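Local structure of L-iditol 2-dehydrogenase (Clostridium scindens, 4OH1) at residues M188-A193 and I201-I206; L257-L262 and A268-M273. The protein is a putative zinc-dependent dehydrogenase that probably oxidises L-iditol or related polyols with NAD+. One frame throughout, in Å; residues are numbered along the deposited sequence.

Interaction 1: residues M188-A193 and I201-I206; sequences MLVQLA and ITVFDI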
loop_
_atom_site.group_PDB
_atom_site.type_symbol
_atom_site.label_atom_id
_atom_site.label_comp_id
_atom_site.label_asym_id
_atom_site.label_seq_id
_atom_site.Cartn_x
_atom_site.Cartn_y
_atom_site.Cartn_z
HETATM N N MSE A 188 1.934 17.175 -18.774
HETATM C CA MSE A 188 2.580 15.924 -18.361
HETATM C C MSE A 188 1.637 15.023 -17.526
HETATM O O MSE A 188 1.677 13.813 -17.674
HETATM C CB MSE A 188 3.838 16.195 -17.540
HETATM C CG MSE A 188 4.865 16.965 -18.328
HETATM SE SE MSE A 188 6.586 17.291 -17.387
HETATM C CE MSE A 188 6.706 19.191 -17.953
ATOM N N LEU A 189 0.851 15.614 -16.630
ATOM C CA LEU A 189 -0.164 14.856 -15.889
ATOM C C LEU A 189 -1.232 14.259 -16.835
ATOM O O LEU A 189 -1.710 13.166 -16.612
ATOM C CB LEU A 189 -0.815 15.710 -14.840
ATOM C CG LEU A 189 0.125 15.997 -13.664
ATOM C CD1 LEU A 189 -0.494 17.082 -12.801
ATOM C CD2 LEU A 189 0.406 14.731 -12.852
ATOM N N VAL A 190 -1.593 14.952 -17.892
ATOM C CA VAL A 190 -2.533 14.374 -18.829
ATOM C C VAL A 190 -1.931 13.074 -19.384
ATOM O O VAL A 190 -2.577 12.004 -19.388
ATOM C CB VAL A 190 -2.933 15.312 -19.972
ATOM C CG1 VAL A 190 -3.659 14.575 -21.054
ATOM C CG2 VAL A 190 -3.834 16.447 -19.457
ATOM N N GLN A 191 -0.698 13.148 -19.857
ATOM C CA GLN A 191 -0.044 11.990 -20.459
ATOM C C GLN A 191 0.136 10.874 -19.450
ATOM O O GLN A 191 -0.068 9.702 -19.786
ATOM C CB GLN A 191 1.267 12.366 -21.110
ATOM C CG GLN A 191 1.056 13.272 -22.342
ATOM C CD GLN A 191 2.262 13.413 -23.242
ATOM O OE1 GLN A 191 3.088 12.512 -23.316
ATOM N NE2 GLN A 191 2.321 14.509 -23.997
ATOM N N LEU A 192 0.509 11.231 -18.230
ATOM C CA LEU A 192 0.697 10.262 -17.190
ATOM C C LEU A 192 -0.593 9.673 -16.689
ATOM O O LEU A 192 -0.586 8.507 -16.249
ATOM C CB LEU A 192 1.465 10.846 -15.993
ATOM C CG LEU A 192 2.938 11.158 -16.190
ATOM C CD1 LEU A 192 3.434 11.829 -14.987
ATOM C CD2 LEU A 192 3.768 9.920 -16.493
ATOM N N ALA A 193 -1.678 10.448 -16.711
ATOM C CA ALA A 193 -2.980 9.901 -16.327
ATOM C C ALA A 193 -3.370 8.862 -17.366
ATOM O O ALA A 193 -3.837 7.816 -16.986
ATOM C CB ALA A 193 -4.052 10.950 -16.212
ATOM N N ILE A 201 -10.357 11.730 -18.132
ATOM C CA ILE A 201 -9.385 12.797 -17.801
ATOM C C ILE A 201 -9.962 14.139 -18.213
ATOM O O ILE A 201 -10.244 14.339 -19.366
ATOM C CB ILE A 201 -8.059 12.606 -18.513
ATOM C CG1 ILE A 201 -7.464 11.243 -18.160
ATOM C CG2 ILE A 201 -7.101 13.674 -18.095
ATOM C CD1 ILE A 201 -6.264 10.763 -19.002
ATOM N N THR A 202 -10.185 15.030 -17.261
ATOM C CA THR A 202 -10.731 16.373 -17.544
ATOM C C THR A 202 -9.788 17.427 -17.036
ATOM O O THR A 202 -9.379 17.415 -15.869
ATOM C CB THR A 202 -12.044 16.562 -16.791
ATOM O OG1 THR A 202 -12.947 15.530 -17.176
ATOM C CG2 THR A 202 -12.671 17.905 -17.094
ATOM N N VAL A 203 -9.405 18.327 -17.906
ATOM C CA VAL A 203 -8.534 19.447 -17.546
ATOM C C VAL A 203 -9.321 20.751 -17.445
ATOM O O VAL A 203 -10.265 21.019 -18.228
ATOM C CB VAL A 203 -7.392 19.581 -18.572
ATOM C CG1 VAL A 203 -6.507 20.810 -18.327
ATOM C CG2 VAL A 203 -6.519 18.313 -18.548
ATOM N N PHE A 204 -8.927 21.571 -16.482
ATOM C CA PHE A 204 -9.597 22.843 -16.236
ATOM C C PHE A 204 -8.597 23.987 -16.406
ATOM O O PHE A 204 -7.499 23.879 -15.920
ATOM C CB PHE A 204 -10.188 22.880 -14.817
ATOM C CG PHE A 204 -11.225 21.851 -14.556
ATOM C CD1 PHE A 204 -10.860 20.544 -14.253
ATOM C CD2 PHE A 204 -12.583 22.176 -14.545
ATOM C CE1 PHE A 204 -11.811 19.572 -13.969
ATOM C CE2 PHE A 204 -13.531 21.201 -14.253
ATOM C CZ PHE A 204 -13.101 19.877 -13.967
ATOM N N ASP A 205 -8.966 25.039 -17.126
ATOM C CA ASP A 205 -8.127 26.249 -17.196
ATOM C C ASP A 205 -8.986 27.454 -17.556
ATOM O O ASP A 205 -10.127 27.254 -17.925
ATOM C CB ASP A 205 -7.014 26.051 -18.249
ATOM C CG ASP A 205 -5.836 27.010 -18.074
ATOM O OD1 ASP A 205 -5.880 28.182 -18.560
ATOM O OD2 ASP A 205 -4.814 26.609 -17.472
ATOM N N ILE A 206 -8.443 28.687 -17.506
ATOM C CA ILE A 206 -9.136 29.919 -18.026
ATOM C C ILE A 206 -8.972 30.129 -19.536
ATOM O O ILE A 206 -9.834 30.671 -20.264
ATOM C CB ILE A 206 -8.553 31.185 -17.408
ATOM C CG1 ILE A 206 -8.414 31.054 -15.893
ATOM C CG2 ILE A 206 -9.444 32.369 -17.721
ATOM C CD1 ILE A 206 -9.655 30.460 -15.240
#

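Interaction 2: residues L257-L262 and A268-M273; sequences LGLQLL and AVYFAM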
loop_
_atom_site.group_PDB
_atom_site.type_symbol
_atom_site.label_atom_id
_atom_site.label_comp_id
_atom_site.label_asym_id
_atom_site.label_seq_id
_atom_site.Cartn_x
_atom_site.Cartn_y
_atom_site.Cartn_z
ATOM N N LEU A 257 -12.368 24.521 -6.061
ATOM C CA LEU A 257 -13.144 23.792 -7.073
ATOM C C LEU A 257 -12.699 22.293 -7.141
ATOM O O LEU A 257 -13.497 21.353 -7.176
ATOM C CB LEU A 257 -12.963 24.474 -8.430
ATOM C CG LEU A 257 -13.577 23.742 -9.623
ATOM C CD1 LEU A 257 -15.040 23.534 -9.470
ATOM C CD2 LEU A 257 -13.245 24.498 -10.904
ATOM N N GLY A 258 -11.403 22.086 -7.094
ATOM C CA GLY A 258 -10.862 20.756 -6.960
ATOM C C GLY A 258 -11.483 19.940 -5.853
ATOM O O GLY A 258 -11.891 18.794 -6.072
ATOM N N LEU A 259 -11.561 20.508 -4.662
ATOM C CA LEU A 259 -12.130 19.762 -3.534
ATOM C C LEU A 259 -13.590 19.421 -3.809
ATOM O O LEU A 259 -14.076 18.315 -3.507
ATOM C CB LEU A 259 -11.994 20.570 -2.244
ATOM C CG LEU A 259 -12.389 19.909 -0.933
ATOM C CD1 LEU A 259 -11.549 18.698 -0.636
ATOM C CD2 LEU A 259 -12.233 20.953 0.199
ATOM N N GLN A 260 -14.309 20.350 -4.414
ATOM C CA GLN A 260 -15.713 20.101 -4.722
ATOM C C GLN A 260 -15.969 18.984 -5.710
ATOM O O GLN A 260 -16.942 18.278 -5.600
ATOM C CB GLN A 260 -16.338 21.361 -5.268
ATOM C CG GLN A 260 -16.472 22.405 -4.216
ATOM C CD GLN A 260 -17.242 23.599 -4.711
ATOM O OE1 GLN A 260 -17.132 24.001 -5.888
ATOM N NE2 GLN A 260 -18.045 24.181 -3.812
ATOM N N LEU A 261 -15.071 18.875 -6.679
ATOM C CA LEU A 261 -15.066 17.824 -7.708
ATOM C C LEU A 261 -14.700 16.450 -7.203
ATOM O O LEU A 261 -15.014 15.437 -7.809
ATOM C CB LEU A 261 -14.051 18.176 -8.805
ATOM C CG LEU A 261 -14.380 19.351 -9.698
ATOM C CD1 LEU A 261 -13.146 19.719 -10.479
ATOM C CD2 LEU A 261 -15.529 19.072 -10.618
ATOM N N LEU A 262 -14.055 16.403 -6.073
ATOM C CA LEU A 262 -13.522 15.186 -5.578
ATOM C C LEU A 262 -14.621 14.185 -5.110
ATOM O O LEU A 262 -15.492 14.511 -4.336
ATOM C CB LEU A 262 -12.546 15.525 -4.427
ATOM C CG LEU A 262 -11.674 14.310 -4.027
ATOM C CD1 LEU A 262 -10.693 13.927 -5.092
ATOM C CD2 LEU A 262 -10.946 14.665 -2.730
ATOM N N ALA A 268 -7.146 14.082 -3.474
ATOM C CA ALA A 268 -6.748 15.402 -4.045
ATOM C C ALA A 268 -5.320 15.760 -3.629
ATOM O O ALA A 268 -4.993 15.715 -2.425
ATOM C CB ALA A 268 -7.676 16.479 -3.571
ATOM N N VAL A 269 -4.534 16.218 -4.610
ATOM C CA VAL A 269 -3.133 16.551 -4.411
ATOM C C VAL A 269 -2.890 18.009 -4.818
ATOM O O VAL A 269 -3.144 18.418 -5.958
ATOM C CB VAL A 269 -2.216 15.662 -5.226
ATOM C CG1 VAL A 269 -0.790 15.959 -4.899
ATOM C CG2 VAL A 269 -2.459 14.199 -4.875
ATOM N N TYR A 270 -2.374 18.758 -3.846
ATOM C CA TYR A 270 -2.057 20.165 -3.973
ATOM C C TYR A 270 -0.561 20.286 -4.009
ATOM O O TYR A 270 0.102 20.212 -2.999
ATOM C CB TYR A 270 -2.688 20.941 -2.800
ATOM C CG TYR A 270 -4.190 20.901 -2.857
ATOM C CD1 TYR A 270 -4.917 21.812 -3.607
ATOM C CD2 TYR A 270 -4.896 19.910 -2.200
ATOM C CE1 TYR A 270 -6.335 21.756 -3.674
ATOM C CE2 TYR A 270 -6.283 19.837 -2.271
ATOM C CZ TYR A 270 -6.998 20.774 -2.990
ATOM O OH TYR A 270 -8.357 20.637 -3.066
ATOM N N PHE A 271 -0.042 20.425 -5.207
ATOM C CA PHE A 271 1.407 20.428 -5.473
ATOM C C PHE A 271 1.962 21.744 -6.003
ATOM O O PHE A 271 3.161 21.870 -6.179
ATOM C CB PHE A 271 1.775 19.282 -6.472
ATOM C CG PHE A 271 1.207 19.449 -7.837
ATOM C CD1 PHE A 271 -0.039 18.950 -8.156
ATOM C CD2 PHE A 271 1.947 20.042 -8.847
ATOM C CE1 PHE A 271 -0.579 19.101 -9.466
ATOM C CE2 PHE A 271 1.407 20.203 -10.159
ATOM C CZ PHE A 271 0.152 19.735 -10.455
ATOM N N ALA A 272 1.090 22.703 -6.303
ATOM C CA ALA A 272 1.528 24.005 -6.745
ATOM C C ALA A 272 2.190 24.769 -5.606
ATOM O O ALA A 272 2.057 24.439 -4.429
ATOM C CB ALA A 272 0.368 24.777 -7.275
HETATM N N MSE A 273 2.939 25.792 -5.973
HETATM C CA MSE A 273 3.388 26.796 -5.010
HETATM C C MSE A 273 2.289 27.836 -4.877
HETATM O O MSE A 273 1.873 28.426 -5.877
HETATM C CB MSE A 273 4.601 27.509 -5.556
HETATM C CG MSE A 273 5.909 26.848 -5.280
HETATM SE SE MSE A 273 7.098 28.341 -5.347
HETATM C CE MSE A 273 6.390 29.266 -3.731
#

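Interaction 1: residues M188-A193 and I201-I206
A193 N donates to L189 O at 2.7 Å, an ordinary i to i-4 helix bond. The A193 methyl faces I201. The contact belongs to the beta-alpha-beta unit of strand 176-180, helix 184-194 and strand 200-205, in a Rossmann-type domain. The helix and strand segments run almost antiparallel, at 172°, with their axes 9.6 Å apart. The contact itself is apolar and buried. I201 carries one end of it. Its CG1 stands beside the backbone N and anti to the carbonyl carbon (chi1 -58°), and the extended side chain brings CD1 to 3.6 Å from A193 CB. I201 CD1 also lies 3.9 Å from V190 O, so it rests against the helix backbone. I201 also packs on R314 of the second subunit. V190 additionally covers I179 of the neighbouring strand. Two residues further along the strand, V203 also touches A214 of helix 208-216. Beyond it, D205 OD2 is hydrogen-bonded to A182 N in what is probably the glycine-rich turn of the Rossmann fold. The V190 and V203 side chains cross at about a right angle. Their CG2 methyls meet at 3.4 Å, tighter than a usual carbon-carbon contact.

Interaction 2: residues L257-L262 and A268-M273
Y270 extends its phenol from strand 266-270 to the backbone of helix 252-261, where its OH meets G258 and L259. The contact joins this helix to this strand, the last two elements of the beta-alpha-beta unit that begins with strand 242-247 in the Rossmann-type domain. The bond leaving CA of Y270 does not point at the helix. CG stands beside the backbone N (chi1 -66°), and the length of the ring then carries OH across. Y270 OH lies 3.7 Å from L259 CB and 3.6 Å from L259 N. Y270 OH comes within 4.2 Å of G258 C. G258 has no side chain, and the phenol OH comes up to its backbone. The second close patch is L262 against A268. L262 is the first residue to leave helical angles. Both of its terminal methyls reach the strand. L262 CD2 is 3.8 Å from A268 CB, and L262 CD1 is 3.9 Å from A268 N. The five touching residues are all buried. The solvent side is at Q260, which is exposed. L257 is partly exposed but packs on helix 230-238. On the strand side, M273 is poorly ordered and packs on Y289 of the third subunit. The helix end has polar support too, because L259 O accepts L262 N at 3.2 Å and also K293 NZ. The contact therefore combines plain hydrocarbon packing with one buried hydroxyl, Y270 OH, whose hydrogen bond goes to the helix carbonyl A255 O.

Overall arrangement
Interaction 1 comes first along the chain and closes before interaction 2 opens. Their centres are 13 Å apart. Both rest on the six-stranded parallel sheet of the Rossmann-type domain. Strands 176-180 and 242-247 lie between strands 200-205 and 266-270. Helices 184-194 and 252-261 cover opposite faces of the sheet. The two contacts still touch through side chains that take no part in either. F204 CZ meets L261 CD1 at 3.5 Å, and L189 CD1 meets F271 CZ at 3.6 Å. Strand 200-205 thus meets helices on both faces, and the loop after strand 266-270 reaches helix 184-194. Each contact closes a crossover in its own half of the sheet; the two side-chain pairs link the halves, away from both zinc sites.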